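Long-range contacts in propionate kinase (Francisella tularensis subsp. tularensis, PDB 3KHY), which probably catalyses the reversible, magnesium-dependent transfer of a phosphate from ATP to a short-chain carboxylate such as acetate, and works as a homodimer: residues G90-K95 with K108-L113; I207-D212 with I309-L314; S240-I245 with T254-M259; F296-A301 with I335-N340. All blocks are in the same frame, centred on the assembly; numbering follows the deposited sequence.

Contact 1 (G90-K95 with K108-L113); sequences GQYFSK and KACIAL
The thiol sulfur of C110 sits at the rim of the Y92 ring, a Cys sulfur-aromatic contact made at the edge: SG lies 4.8 Å from the ring centroid, 74° off the ring normal, and Y92 CD2 is the ring atom it meets, at 3.6 Å. Farther toward the ring's outer end A109 CB approaches obliquely, 3.7 Å from Y92 OH and 3.9 Å from Y92 CE2, so the CD2-CE2 edge and the hydroxyl lie against A109 and C110. The sulfur has a second neighbour, the backbone N of G90, which hydrogen-bonds to H88. G90 has a positive phi (50°), a conformation that favours glycine, and its bare CA meets L113 CD1 at 3.7 Å. C110 SG reaches the loop because it stands anti to its own carbonyl carbon (chi1 -68°). L113 also packs on H88 and on Y244 of the second subunit. No hydrogen bond joins the segments. This is mostly van der Waals packing of the loop after strand 79-86 on the C-terminal end of helix 101-109 and the turn that follows, in the acetokinase fold, with G90 about 10 Å from the side chain of D142, the predicted proton donor/acceptor.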
loop_
_atom_site.group_PDB
_atom_site.type_symbol
_atom_site.label_atom_id
_atom_site.label_comp_id
_atom_site.label_asym_id
_atom_site.label_seq_id
_atom_site.Cartn_x
_atom_site.Cartn_y
_atom_site.Cartn_z
ATOM N N GLY A 90 -4.106 0.044 -20.657
ATOM C CA GLY A 90 -3.546 1.335 -20.283
ATOM C C GLY A 90 -4.617 2.398 -20.122
ATOM O O GLY A 90 -5.727 2.112 -19.669
ATOM N N GLN A 91 -4.291 3.626 -20.507
ATOM C CA GLN A 91 -5.268 4.708 -20.460
ATOM C C GLN A 91 -6.021 4.858 -21.774
ATOM O O GLN A 91 -6.894 5.710 -21.895
ATOM C CB GLN A 91 -4.601 6.029 -20.073
ATOM C CG GLN A 91 -4.173 6.081 -18.617
ATOM C CD GLN A 91 -3.794 7.480 -18.181
ATOM O OE1 GLN A 91 -2.639 7.890 -18.313
ATOM N NE2 GLN A 91 -4.767 8.223 -17.662
ATOM N N TYR A 92 -5.695 4.013 -22.747
ATOM C CA TYR A 92 -6.348 4.048 -24.048
ATOM C C TYR A 92 -7.789 3.558 -24.017
ATOM O O TYR A 92 -8.628 4.049 -24.767
ATOM C CB TYR A 92 -5.590 3.184 -25.053
ATOM C CG TYR A 92 -4.227 3.700 -25.432
ATOM C CD1 TYR A 92 -4.087 4.766 -26.314
ATOM C CD2 TYR A 92 -3.077 3.101 -24.936
ATOM C CE1 TYR A 92 -2.836 5.236 -26.678
ATOM C CE2 TYR A 92 -1.825 3.563 -25.290
ATOM C CZ TYR A 92 -1.710 4.631 -26.162
ATOM O OH TYR A 92 -0.465 5.093 -26.519
ATOM N N PHE A 93 -8.076 2.561 -23.184
ATOM C CA PHE A 93 -9.377 1.905 -23.261
ATOM C C PHE A 93 -10.153 1.950 -21.958
ATOM O O PHE A 93 -9.726 1.379 -20.952
ATOM C CB PHE A 93 -9.216 0.458 -23.709
ATOM C CG PHE A 93 -8.602 0.310 -25.076
ATOM C CD1 PHE A 93 -9.350 0.559 -26.211
ATOM C CD2 PHE A 93 -7.285 -0.087 -25.224
ATOM C CE1 PHE A 93 -8.793 0.417 -27.478
ATOM C CE2 PHE A 93 -6.724 -0.235 -26.493
ATOM C CZ PHE A 93 -7.485 0.016 -27.613
ATOM N N SER A 94 -11.303 2.618 -21.994
ATOM C CA SER A 94 -12.186 2.700 -20.838
ATOM C C SER A 94 -13.443 1.876 -21.082
ATOM O O SER A 94 -14.369 1.888 -20.273
ATOM C CB SER A 94 -12.562 4.158 -20.575
ATOM O OG SER A 94 -13.268 4.679 -21.686
ATOM N N LYS A 95 -13.473 1.166 -22.206
ATOM C CA LYS A 95 -14.585 0.287 -22.532
ATOM C C LYS A 95 -14.140 -0.694 -23.602
ATOM O O LYS A 95 -13.059 -0.550 -24.171
ATOM C CB LYS A 95 -15.760 1.110 -23.057
ATOM C CG LYS A 95 -15.390 1.947 -24.262
ATOM C CD LYS A 95 -16.557 2.768 -24.787
ATOM C CE LYS A 95 -16.106 3.648 -25.941
ATOM N NZ LYS A 95 -17.157 4.613 -26.365
ATOM N N LYS A 108 -1.228 -2.628 -29.053
ATOM C CA LYS A 108 0.200 -2.857 -29.211
ATOM C C LYS A 108 1.011 -1.868 -28.365
ATOM O O LYS A 108 2.083 -2.200 -27.870
ATOM C CB LYS A 108 0.588 -2.753 -30.688
ATOM C CG LYS A 108 2.088 -2.763 -30.952
ATOM C CD LYS A 108 2.403 -2.695 -32.446
ATOM C CE LYS A 108 2.260 -4.054 -33.134
ATOM N NZ LYS A 108 0.865 -4.594 -33.145
ATOM N N ALA A 109 0.496 -0.657 -28.193
ATOM C CA ALA A 109 1.207 0.361 -27.423
ATOM C C ALA A 109 1.189 0.052 -25.927
ATOM O O ALA A 109 1.946 0.645 -25.158
ATOM C CB ALA A 109 0.638 1.743 -27.698
ATOM N N CYS A 110 0.341 -0.898 -25.529
ATOM C CA CYS A 110 0.201 -1.286 -24.123
ATOM C C CYS A 110 1.093 -2.478 -23.769
ATOM O O CYS A 110 1.066 -2.969 -22.642
ATOM C CB CYS A 110 -1.260 -1.638 -23.812
ATOM S SG CYS A 110 -2.407 -0.238 -23.867
ATOM N N ILE A 111 1.875 -2.946 -24.735
ATOM C CA ILE A 111 2.771 -4.072 -24.507
ATOM C C ILE A 111 3.657 -3.872 -23.275
ATOM O O ILE A 111 3.791 -4.780 -22.454
ATOM C CB ILE A 111 3.670 -4.339 -25.732
ATOM C CG1 ILE A 111 2.830 -4.758 -26.936
ATOM C CG2 ILE A 111 4.689 -5.415 -25.417
ATOM C CD1 ILE A 111 2.201 -6.103 -26.792
ATOM N N ALA A 112 4.262 -2.690 -23.146
ATOM C CA ALA A 112 5.133 -2.409 -22.003
ATOM C C ALA A 112 4.410 -2.585 -20.656
ATOM O O ALA A 112 5.034 -2.911 -19.643
ATOM C CB ALA A 112 5.717 -1.013 -22.110
ATOM N N LEU A 113 3.099 -2.367 -20.646
ATOM C CA LEU A 113 2.325 -2.524 -19.417
ATOM C C LEU A 113 2.049 -3.998 -19.073
ATOM O O LEU A 113 1.829 -4.330 -17.914
ATOM C CB LEU A 113 1.032 -1.697 -19.472
ATOM C CG LEU A 113 1.298 -0.186 -19.563
ATOM C CD1 LEU A 113 0.027 0.629 -19.843
ATOM C CD2 LEU A 113 1.996 0.314 -18.300
#

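Contact 2 (I207-D212 with I309-L314); sequences ITAVVD and IYFNKL
A209 of strand 205-211 sets its methyl against Y310, in a contact that packs one face of the mixed sheet of this ASKHA-type (actin-like ATPase) kinase against the loop between helix 287-307 and strand 316-320. A209 CB lies 3.6 Å from Y310 CD2 and approaches the ring obliquely, with the F311 ring farther off. The Y310 hydroxyl is hydrogen-bonded to D217 on the neighbouring strand 214-218, while I309 CG1 covers one face of the ring. V210 points away from the loop and packs on V196 of strand 196-201, yet it takes part through its backbone. V211 points back to the loop: its CG2, anti to the carbonyl carbon, comes to 4.0 Å from Y310 CB and 3.9 Å from F311 CE1, and the valine and phenylalanine side chains pass antiparallel, flank to flank. F311 lies between Y310 CB, toward the rim of one face, and L314 CD1, over the centre of the other and 3.9 Å above the ring plane, which limits its tilt. Held this way, F311 turns its edge to the strand, and V210 O lies in the ring plane, 3.3 Å from F311 CE1.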
loop_
_atom_site.group_PDB
_atom_site.type_symbol
_atom_site.label_atom_id
_atom_site.label_comp_id
_atom_site.label_asym_id
_atom_site.label_seq_id
_atom_site.Cartn_x
_atom_site.Cartn_y
_atom_site.Cartn_z
ATOM N N ILE A 207 -9.791 -6.004 -4.575
ATOM C CA ILE A 207 -11.003 -5.461 -3.984
ATOM C C ILE A 207 -11.278 -4.075 -4.577
ATOM O O ILE A 207 -10.357 -3.309 -4.860
ATOM C CB ILE A 207 -10.887 -5.442 -2.448
ATOM C CG1 ILE A 207 -12.169 -4.902 -1.812
ATOM C CG2 ILE A 207 -9.652 -4.628 -1.983
ATOM C CD1 ILE A 207 -12.180 -5.138 -0.315
ATOM N N THR A 208 -12.543 -3.773 -4.818
ATOM C CA THR A 208 -12.885 -2.555 -5.538
ATOM C C THR A 208 -14.016 -1.821 -4.851
ATOM O O THR A 208 -14.967 -2.446 -4.378
ATOM C CB THR A 208 -13.295 -2.883 -6.976
ATOM O OG1 THR A 208 -12.167 -3.451 -7.661
ATOM C CG2 THR A 208 -13.771 -1.629 -7.718
ATOM N N ALA A 209 -13.898 -0.495 -4.789
ATOM C CA ALA A 209 -14.985 0.345 -4.303
ATOM C C ALA A 209 -15.788 0.840 -5.503
ATOM O O ALA A 209 -15.271 1.570 -6.351
ATOM C CB ALA A 209 -14.432 1.542 -3.499
ATOM N N VAL A 210 -17.050 0.445 -5.554
ATOM C CA VAL A 210 -17.944 0.789 -6.659
ATOM C C VAL A 210 -19.029 1.753 -6.173
ATOM O O VAL A 210 -19.824 1.423 -5.291
ATOM C CB VAL A 210 -18.580 -0.467 -7.254
ATOM C CG1 VAL A 210 -19.622 -0.100 -8.322
ATOM C CG2 VAL A 210 -17.492 -1.382 -7.843
ATOM N N VAL A 211 -19.041 2.956 -6.734
ATOM C CA VAL A 211 -20.008 3.978 -6.339
ATOM C C VAL A 211 -20.911 4.283 -7.528
ATOM O O VAL A 211 -20.432 4.560 -8.627
ATOM C CB VAL A 211 -19.301 5.262 -5.860
ATOM C CG1 VAL A 211 -20.316 6.340 -5.520
ATOM C CG2 VAL A 211 -18.423 4.950 -4.636
ATOM N N ASP A 212 -22.213 4.187 -7.307
ATOM C CA ASP A 212 -23.197 4.324 -8.385
ATOM C C ASP A 212 -22.781 3.548 -9.641
ATOM O O ASP A 212 -22.897 4.053 -10.761
ATOM C CB ASP A 212 -23.444 5.798 -8.735
ATOM C CG ASP A 212 -24.781 6.010 -9.453
ATOM O OD1 ASP A 212 -25.719 5.220 -9.206
ATOM O OD2 ASP A 212 -24.904 6.963 -10.250
ATOM N N ILE A 309 -14.788 5.054 3.358
ATOM C CA ILE A 309 -14.823 6.506 3.128
ATOM C C ILE A 309 -15.684 6.925 1.944
ATOM O O ILE A 309 -16.181 8.056 1.917
ATOM C CB ILE A 309 -13.431 7.130 2.886
ATOM C CG1 ILE A 309 -12.790 6.536 1.626
ATOM C CG2 ILE A 309 -12.540 6.989 4.097
ATOM C CD1 ILE A 309 -11.563 7.323 1.157
ATOM N N TYR A 310 -15.846 6.040 0.960
ATOM C CA TYR A 310 -16.556 6.417 -0.274
ATOM C C TYR A 310 -18.078 6.361 -0.189
ATOM O O TYR A 310 -18.764 6.714 -1.152
ATOM C CB TYR A 310 -16.117 5.555 -1.459
ATOM C CG TYR A 310 -14.635 5.629 -1.734
ATOM C CD1 TYR A 310 -14.047 6.819 -2.166
ATOM C CD2 TYR A 310 -13.818 4.507 -1.559
ATOM C CE1 TYR A 310 -12.685 6.896 -2.410
ATOM C CE2 TYR A 310 -12.453 4.576 -1.797
ATOM C CZ TYR A 310 -11.893 5.777 -2.224
ATOM O OH TYR A 310 -10.537 5.858 -2.472
ATOM N N PHE A 311 -18.616 5.926 0.946
ATOM C CA PHE A 311 -20.037 5.610 0.988
ATOM C C PHE A 311 -20.813 6.356 2.057
ATOM O O PHE A 311 -20.525 6.224 3.245
ATOM C CB PHE A 311 -20.233 4.095 1.183
ATOM C CG PHE A 311 -19.602 3.263 0.101
ATOM C CD1 PHE A 311 -20.281 3.019 -1.089
ATOM C CD2 PHE A 311 -18.337 2.724 0.271
ATOM C CE1 PHE A 311 -19.708 2.262 -2.103
ATOM C CE2 PHE A 311 -17.756 1.950 -0.738
ATOM C CZ PHE A 311 -18.449 1.720 -1.923
ATOM N N ASN A 312 -21.810 7.124 1.631
ATOM C CA ASN A 312 -22.786 7.647 2.569
ATOM C C ASN A 312 -23.576 6.465 3.115
ATOM O O ASN A 312 -23.815 6.354 4.315
ATOM C CB ASN A 312 -23.731 8.630 1.882
ATOM C CG ASN A 312 -24.780 9.172 2.828
ATOM O OD1 ASN A 312 -24.459 9.835 3.815
ATOM N ND2 ASN A 312 -26.043 8.887 2.536
ATOM N N LYS A 313 -23.961 5.578 2.209
ATOM C CA LYS A 313 -24.677 4.358 2.564
ATOM C C LYS A 313 -24.121 3.195 1.756
ATOM O O LYS A 313 -24.289 3.137 0.535
ATOM C CB LYS A 313 -26.173 4.520 2.284
ATOM C CG LYS A 313 -27.014 3.270 2.560
ATOM C CD LYS A 313 -28.492 3.557 2.298
ATOM C CE LYS A 313 -29.335 2.287 2.314
ATOM N NZ LYS A 313 -30.710 2.521 1.757
ATOM N N LEU A 314 -23.451 2.268 2.429
ATOM C CA LEU A 314 -22.952 1.073 1.750
ATOM C C LEU A 314 -24.091 0.098 1.497
ATOM O O LEU A 314 -24.764 -0.303 2.444
ATOM C CB LEU A 314 -21.874 0.387 2.600
ATOM C CG LEU A 314 -21.344 -0.930 2.029
ATOM C CD1 LEU A 314 -20.519 -0.652 0.781
ATOM C CD2 LEU A 314 -20.515 -1.713 3.069
#

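Contact 3 (S240-I245 with T254-M259); sequences SIFAYI and TEITNM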
loop_
_atom_site.group_PDB
_atom_site.type_symbol
_atom_site.label_atom_id
_atom_site.label_comp_id
_atom_site.label_asym_id
_atom_site.label_seq_id
_atom_site.Cartn_x
_atom_site.Cartn_y
_atom_site.Cartn_z
ATOM N N SER A 240 11.083 -0.433 -0.438
ATOM C CA SER A 240 12.456 -0.529 0.078
ATOM C C SER A 240 13.019 -1.939 0.056
ATOM O O SER A 240 14.225 -2.131 0.267
ATOM C CB SER A 240 12.520 -0.051 1.528
ATOM O OG SER A 240 11.983 1.236 1.666
ATOM N N ILE A 241 12.162 -2.939 -0.134
ATOM C CA ILE A 241 12.658 -4.309 -0.100
ATOM C C ILE A 241 13.590 -4.601 -1.279
ATOM O O ILE A 241 14.419 -5.501 -1.198
ATOM C CB ILE A 241 11.533 -5.383 0.002
ATOM C CG1 ILE A 241 10.554 -5.292 -1.164
ATOM C CG2 ILE A 241 10.783 -5.257 1.323
ATOM C CD1 ILE A 241 10.941 -6.139 -2.349
ATOM N N PHE A 242 13.464 -3.838 -2.363
ATOM C CA PHE A 242 14.295 -4.092 -3.532
ATOM C C PHE A 242 15.758 -3.777 -3.227
ATOM O O PHE A 242 16.632 -4.605 -3.459
ATOM C CB PHE A 242 13.795 -3.330 -4.757
ATOM C CG PHE A 242 12.630 -4.003 -5.447
ATOM C CD1 PHE A 242 12.823 -4.769 -6.582
ATOM C CD2 PHE A 242 11.352 -3.893 -4.935
ATOM C CE1 PHE A 242 11.738 -5.405 -7.213
ATOM C CE2 PHE A 242 10.267 -4.525 -5.561
ATOM C CZ PHE A 242 10.470 -5.275 -6.698
ATOM N N ALA A 243 16.014 -2.596 -2.673
ATOM C CA ALA A 243 17.386 -2.208 -2.334
ATOM C C ALA A 243 17.943 -3.114 -1.242
ATOM O O ALA A 243 19.118 -3.484 -1.258
ATOM C CB ALA A 243 17.455 -0.728 -1.912
ATOM N N TYR A 244 17.096 -3.483 -0.288
ATOM C CA TYR A 244 17.551 -4.360 0.770
ATOM C C TYR A 244 18.046 -5.708 0.225
ATOM O O TYR A 244 19.160 -6.147 0.517
ATOM C CB TYR A 244 16.466 -4.568 1.825
ATOM C CG TYR A 244 16.955 -5.460 2.940
ATOM C CD1 TYR A 244 16.774 -6.830 2.885
ATOM C CD2 TYR A 244 17.638 -4.929 4.025
ATOM C CE1 TYR A 244 17.237 -7.647 3.897
ATOM C CE2 TYR A 244 18.103 -5.734 5.037
ATOM C CZ TYR A 244 17.899 -7.088 4.971
ATOM O OH TYR A 244 18.370 -7.886 5.983
ATOM N N ILE A 245 17.229 -6.357 -0.585
ATOM C CA ILE A 245 17.623 -7.644 -1.152
ATOM C C ILE A 245 18.788 -7.529 -2.137
ATOM O O ILE A 245 19.738 -8.300 -2.071
ATOM C CB ILE A 245 16.425 -8.352 -1.803
ATOM C CG1 ILE A 245 15.406 -8.724 -0.712
ATOM C CG2 ILE A 245 16.890 -9.588 -2.574
ATOM C CD1 ILE A 245 14.120 -9.315 -1.247
ATOM N N THR A 254 14.883 -8.607 -11.576
ATOM C CA THR A 254 14.081 -9.676 -12.153
ATOM C C THR A 254 13.849 -10.795 -11.149
ATOM O O THR A 254 12.740 -11.327 -11.038
ATOM C CB THR A 254 14.764 -10.248 -13.419
ATOM O OG1 THR A 254 14.809 -9.236 -14.430
ATOM C CG2 THR A 254 14.004 -11.449 -13.946
ATOM N N GLU A 255 14.899 -11.161 -10.420
ATOM C CA GLU A 255 14.783 -12.218 -9.423
ATOM C C GLU A 255 13.896 -11.775 -8.261
ATOM O O GLU A 255 13.095 -12.545 -7.754
ATOM C CB GLU A 255 16.163 -12.637 -8.914
ATOM C CG GLU A 255 16.976 -13.417 -9.944
ATOM C CD GLU A 255 18.450 -13.515 -9.590
ATOM O OE1 GLU A 255 18.967 -12.624 -8.878
ATOM O OE2 GLU A 255 19.096 -14.484 -10.037
ATOM N N ILE A 256 14.048 -10.532 -7.832
ATOM C CA ILE A 256 13.223 -10.029 -6.737
ATOM C C ILE A 256 11.757 -9.987 -7.168
ATOM O O ILE A 256 10.885 -10.384 -6.423
ATOM C CB ILE A 256 13.665 -8.631 -6.268
ATOM C CG1 ILE A 256 15.111 -8.681 -5.773
ATOM C CG2 ILE A 256 12.743 -8.137 -5.137
ATOM C CD1 ILE A 256 15.738 -7.320 -5.585
ATOM N N THR A 257 11.501 -9.518 -8.381
ATOM C CA THR A 257 10.134 -9.394 -8.867
ATOM C C THR A 257 9.506 -10.773 -9.052
ATOM O O THR A 257 8.323 -10.980 -8.747
ATOM C CB THR A 257 10.075 -8.619 -10.203
ATOM O OG1 THR A 257 10.617 -7.303 -10.025
ATOM C CG2 THR A 257 8.629 -8.501 -10.699
ATOM N N ASN A 258 10.297 -11.721 -9.549
ATOM C CA ASN A 258 9.817 -13.093 -9.689
ATOM C C ASN A 258 9.441 -13.676 -8.334
ATOM O O ASN A 258 8.432 -14.363 -8.201
ATOM C CB ASN A 258 10.864 -13.981 -10.356
ATOM C CG ASN A 258 10.424 -15.427 -10.422
ATOM O OD1 ASN A 258 10.892 -16.268 -9.649
ATOM N ND2 ASN A 258 9.493 -15.721 -11.327
HETATM N N MSE A 259 10.265 -13.396 -7.330
HETATM C CA MSE A 259 9.992 -13.854 -5.967
HETATM C C MSE A 259 8.655 -13.317 -5.458
HETATM O O MSE A 259 7.867 -14.053 -4.844
HETATM C CB MSE A 259 11.124 -13.434 -5.023
HETATM C CG MSE A 259 10.899 -13.820 -3.569
HETATM SE SE MSE A 259 9.953 -12.428 -2.566
HETATM C CE MSE A 259 11.340 -11.040 -2.666
#
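Helix-on-helix packing, largely apolar, with no hydrogen bond across it and within the dimer interface, joins helix 241-249 to helix 253-262, with I256 wedged into the side chains of I241, F242 and I245. The short segment axes approach to 10.4 Å and their N-to-C directions differ by 123°, so the helices cross steeply, nearer to perpendicular than to antiparallel. I256 carries the contact with all its branches. Its CG2 methyl lies over one face of the F242 ring, 3.8 Å from the centroid and 22° off the normal, a CH-pi contact, while I241 CD1 touches the same methyl. The other branch reaches between the helices: CG1 meets I245 CG2 at 3.8 Å, and CD1 comes to 3.6 Å from the backbone oxygen F242 O. I256 CG2 stands anti to the backbone N (chi1 -60° for the CG1 branch), which puts one branch on the ring and the other on I245. T257 OG1, hydrogen-bonded to V253 O, lies at the edge of the F242 ring, 3.6 Å from CE1. Beyond, I245 CD1 and the CE methyl of selenomethionine M259 meet tip to tip, 3.6 Å apart, where W251 also packs on I245, I256 and M259. F242 further stacks on F242 of the second subunit, so this pair of helices joined by a short loop lies at the homodimer interface of this acetokinase-family enzyme.

Contact 4 (F296-A301 with I335-N340); sequences FSHRVA and ISKLAN
Helix 287-307 and the C-terminal end of helix 328-337 come together where A301 and L338 lie nearest, 6.1 Å between CA atoms. Segment 296-301 is regular helix throughout; in 335-340 the helix gives way, a bond from L338 N to I335 O (2.9 Å) marking the tighter turn, before a short 3-10 stretch. No hydrogen bond links the two segments. K337 carries the contact with its aliphatic chain, laid along helix 287-307. Its CG is anti to the carbonyl carbon (chi1 -72°) and the chain stays extended until it bends at chi4 (53°). CB rests 3.9 Å from A301 CB, and CD lies 3.7 Å from H298 CA and 4.2 Å from S297 CB. K337 CD also lies at the edge of the H298 ring, near its plane. The bent end carries NZ to a salt bridge with E294, one turn before H298 on helix 287-307, and a hydrogen bond to N333 OD1, so the ammonium is probably balanced by E294 while the methylenes pack. L338 adds its isobutyl group: CG is 3.9 Å from A301 CB, and CD2 comes to 3.5 Å from the backbone oxygen A301 O. H298 NE2 hydrogen-bonds to Y310 OH of the second subunit, and its ring meets Y152 of that subunit edge-to-face. This packs one helix on the C-terminal end of another and the turn after it, within one subunit and bordering the dimer interface of an ASKHA-type kinase, with the side chain of S297 about 6 Å from that of M275, part of the predicted ATP site.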
loop_
_atom_site.group_PDB
_atom_site.type_symbol
_atom_site.label_atom_id
_atom_site.label_comp_id
_atom_site.label_asym_id
_atom_site.label_seq_id
_atom_site.Cartn_x
_atom_site.Cartn_y
_atom_site.Cartn_z
ATOM N N PHE A 296 -3.815 -12.922 5.385
ATOM C CA PHE A 296 -4.706 -12.763 4.230
ATOM C C PHE A 296 -6.005 -12.060 4.631
ATOM O O PHE A 296 -6.399 -11.060 4.026
ATOM C CB PHE A 296 -4.972 -14.160 3.664
ATOM C CG PHE A 296 -5.939 -14.224 2.504
ATOM C CD1 PHE A 296 -7.309 -14.199 2.718
ATOM C CD2 PHE A 296 -5.470 -14.440 1.211
ATOM C CE1 PHE A 296 -8.199 -14.308 1.667
ATOM C CE2 PHE A 296 -6.356 -14.559 0.147
ATOM C CZ PHE A 296 -7.724 -14.496 0.374
ATOM N N SER A 297 -6.671 -12.576 5.660
ATOM C CA SER A 297 -7.986 -12.057 6.031
ATOM C C SER A 297 -7.913 -10.629 6.550
ATOM O O SER A 297 -8.776 -9.817 6.254
ATOM C CB SER A 297 -8.643 -12.950 7.089
ATOM O OG SER A 297 -8.795 -14.283 6.615
ATOM N N HIS A 298 -6.893 -10.341 7.353
ATOM C CA HIS A 298 -6.738 -8.996 7.918
ATOM C C HIS A 298 -6.500 -7.960 6.832
ATOM O O HIS A 298 -7.013 -6.839 6.892
ATOM C CB HIS A 298 -5.586 -8.968 8.905
ATOM C CG HIS A 298 -5.411 -7.643 9.571
ATOM N ND1 HIS A 298 -6.288 -7.172 10.524
ATOM C CD2 HIS A 298 -4.471 -6.684 9.412
ATOM C CE1 HIS A 298 -5.894 -5.976 10.926
ATOM N NE2 HIS A 298 -4.791 -5.661 10.272
ATOM N N ARG A 299 -5.723 -8.325 5.816
ATOM C CA ARG A 299 -5.484 -7.371 4.743
ATOM C C ARG A 299 -6.781 -7.064 3.986
ATOM O O ARG A 299 -7.067 -5.895 3.688
ATOM C CB ARG A 299 -4.386 -7.829 3.777
ATOM C CG ARG A 299 -4.071 -6.715 2.771
ATOM C CD ARG A 299 -2.827 -6.948 1.954
ATOM N NE ARG A 299 -1.635 -7.270 2.747
ATOM C CZ ARG A 299 -0.523 -7.731 2.190
ATOM N NH1 ARG A 299 -0.487 -7.889 0.867
ATOM N NH2 ARG A 299 0.536 -8.041 2.933
ATOM N N VAL A 300 -7.593 -8.088 3.717
ATOM C CA VAL A 300 -8.890 -7.821 3.072
ATOM C C VAL A 300 -9.729 -6.893 3.956
ATOM O O VAL A 300 -10.331 -5.930 3.470
ATOM C CB VAL A 300 -9.711 -9.113 2.809
ATOM C CG1 VAL A 300 -11.118 -8.759 2.252
ATOM C CG2 VAL A 300 -8.959 -10.057 1.865
ATOM N N ALA A 301 -9.790 -7.194 5.253
ATOM C CA ALA A 301 -10.551 -6.356 6.174
ATOM C C ALA A 301 -10.044 -4.914 6.202
ATOM O O ALA A 301 -10.846 -3.984 6.238
ATOM C CB ALA A 301 -10.558 -6.952 7.580
ATOM N N ILE A 335 -15.043 -11.295 8.080
ATOM C CA ILE A 335 -16.123 -10.534 8.715
ATOM C C ILE A 335 -15.870 -10.390 10.217
ATOM O O ILE A 335 -16.158 -9.351 10.831
ATOM C CB ILE A 335 -17.487 -11.192 8.423
ATOM C CG1 ILE A 335 -17.771 -11.139 6.918
ATOM C CG2 ILE A 335 -18.608 -10.531 9.230
ATOM C CD1 ILE A 335 -17.721 -9.737 6.323
ATOM N N SER A 336 -15.318 -11.437 10.815
ATOM C CA SER A 336 -14.894 -11.379 12.209
ATOM C C SER A 336 -14.006 -10.156 12.455
ATOM O O SER A 336 -14.162 -9.440 13.451
ATOM C CB SER A 336 -14.128 -12.653 12.573
ATOM O OG SER A 336 -13.792 -12.650 13.941
ATOM N N LYS A 337 -13.081 -9.906 11.537
ATOM C CA LYS A 337 -12.148 -8.796 11.715
ATOM C C LYS A 337 -12.797 -7.435 11.463
ATOM O O LYS A 337 -12.212 -6.400 11.760
ATOM C CB LYS A 337 -10.905 -9.009 10.838
ATOM C CG LYS A 337 -10.026 -10.145 11.383
ATOM C CD LYS A 337 -8.865 -10.502 10.474
ATOM C CE LYS A 337 -7.846 -11.380 11.219
ATOM N NZ LYS A 337 -8.450 -12.600 11.857
ATOM N N LEU A 338 -14.004 -7.447 10.902
ATOM C CA LEU A 338 -14.736 -6.223 10.595
ATOM C C LEU A 338 -15.831 -5.939 11.637
ATOM O O LEU A 338 -16.693 -5.097 11.426
ATOM C CB LEU A 338 -15.356 -6.307 9.199
ATOM C CG LEU A 338 -14.332 -6.178 8.060
ATOM C CD1 LEU A 338 -14.905 -6.704 6.738
ATOM C CD2 LEU A 338 -13.829 -4.745 7.905
ATOM N N ALA A 339 -15.762 -6.623 12.769
ATOM C CA ALA A 339 -16.770 -6.469 13.817
ATOM C C ALA A 339 -16.972 -5.008 14.245
ATOM O O ALA A 339 -18.102 -4.567 14.427
ATOM C CB ALA A 339 -16.424 -7.343 15.026
ATOM N N ASN A 340 -15.887 -4.252 14.397
ATOM C CA ASN A 340 -16.015 -2.877 14.890
ATOM C C ASN A 340 -16.637 -1.925 13.875
ATOM O O ASN A 340 -16.957 -0.776 14.201
ATOM C CB ASN A 340 -14.669 -2.327 15.376
ATOM C CG ASN A 340 -14.141 -3.074 16.583
ATOM O OD1 ASN A 340 -14.904 -3.438 17.481
ATOM N ND2 ASN A 340 -12.826 -3.292 16.620
#

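Contact 1 comes first along the chain and lies beside the eight-strand sheet, 26 Å between centres from both contact 2 and contact 3 and 34 Å from contact 4. The other three follow: contact 3 is nested in the loop that contact 2 closes, while contacts 2 and 4 interleave, their segments alternating. Contact 4 uses helix 287-307 and contact 2 the loop that follows it, before strand 316-320; their centres are 17 Å apart and they touch through I207 CD1 and V300 O, at 4.3 Å. Contact 3 lies about 28 Å from contact 4 and about 34 Å from contact 2 between centres. Each also meets the second subunit of the homodimer.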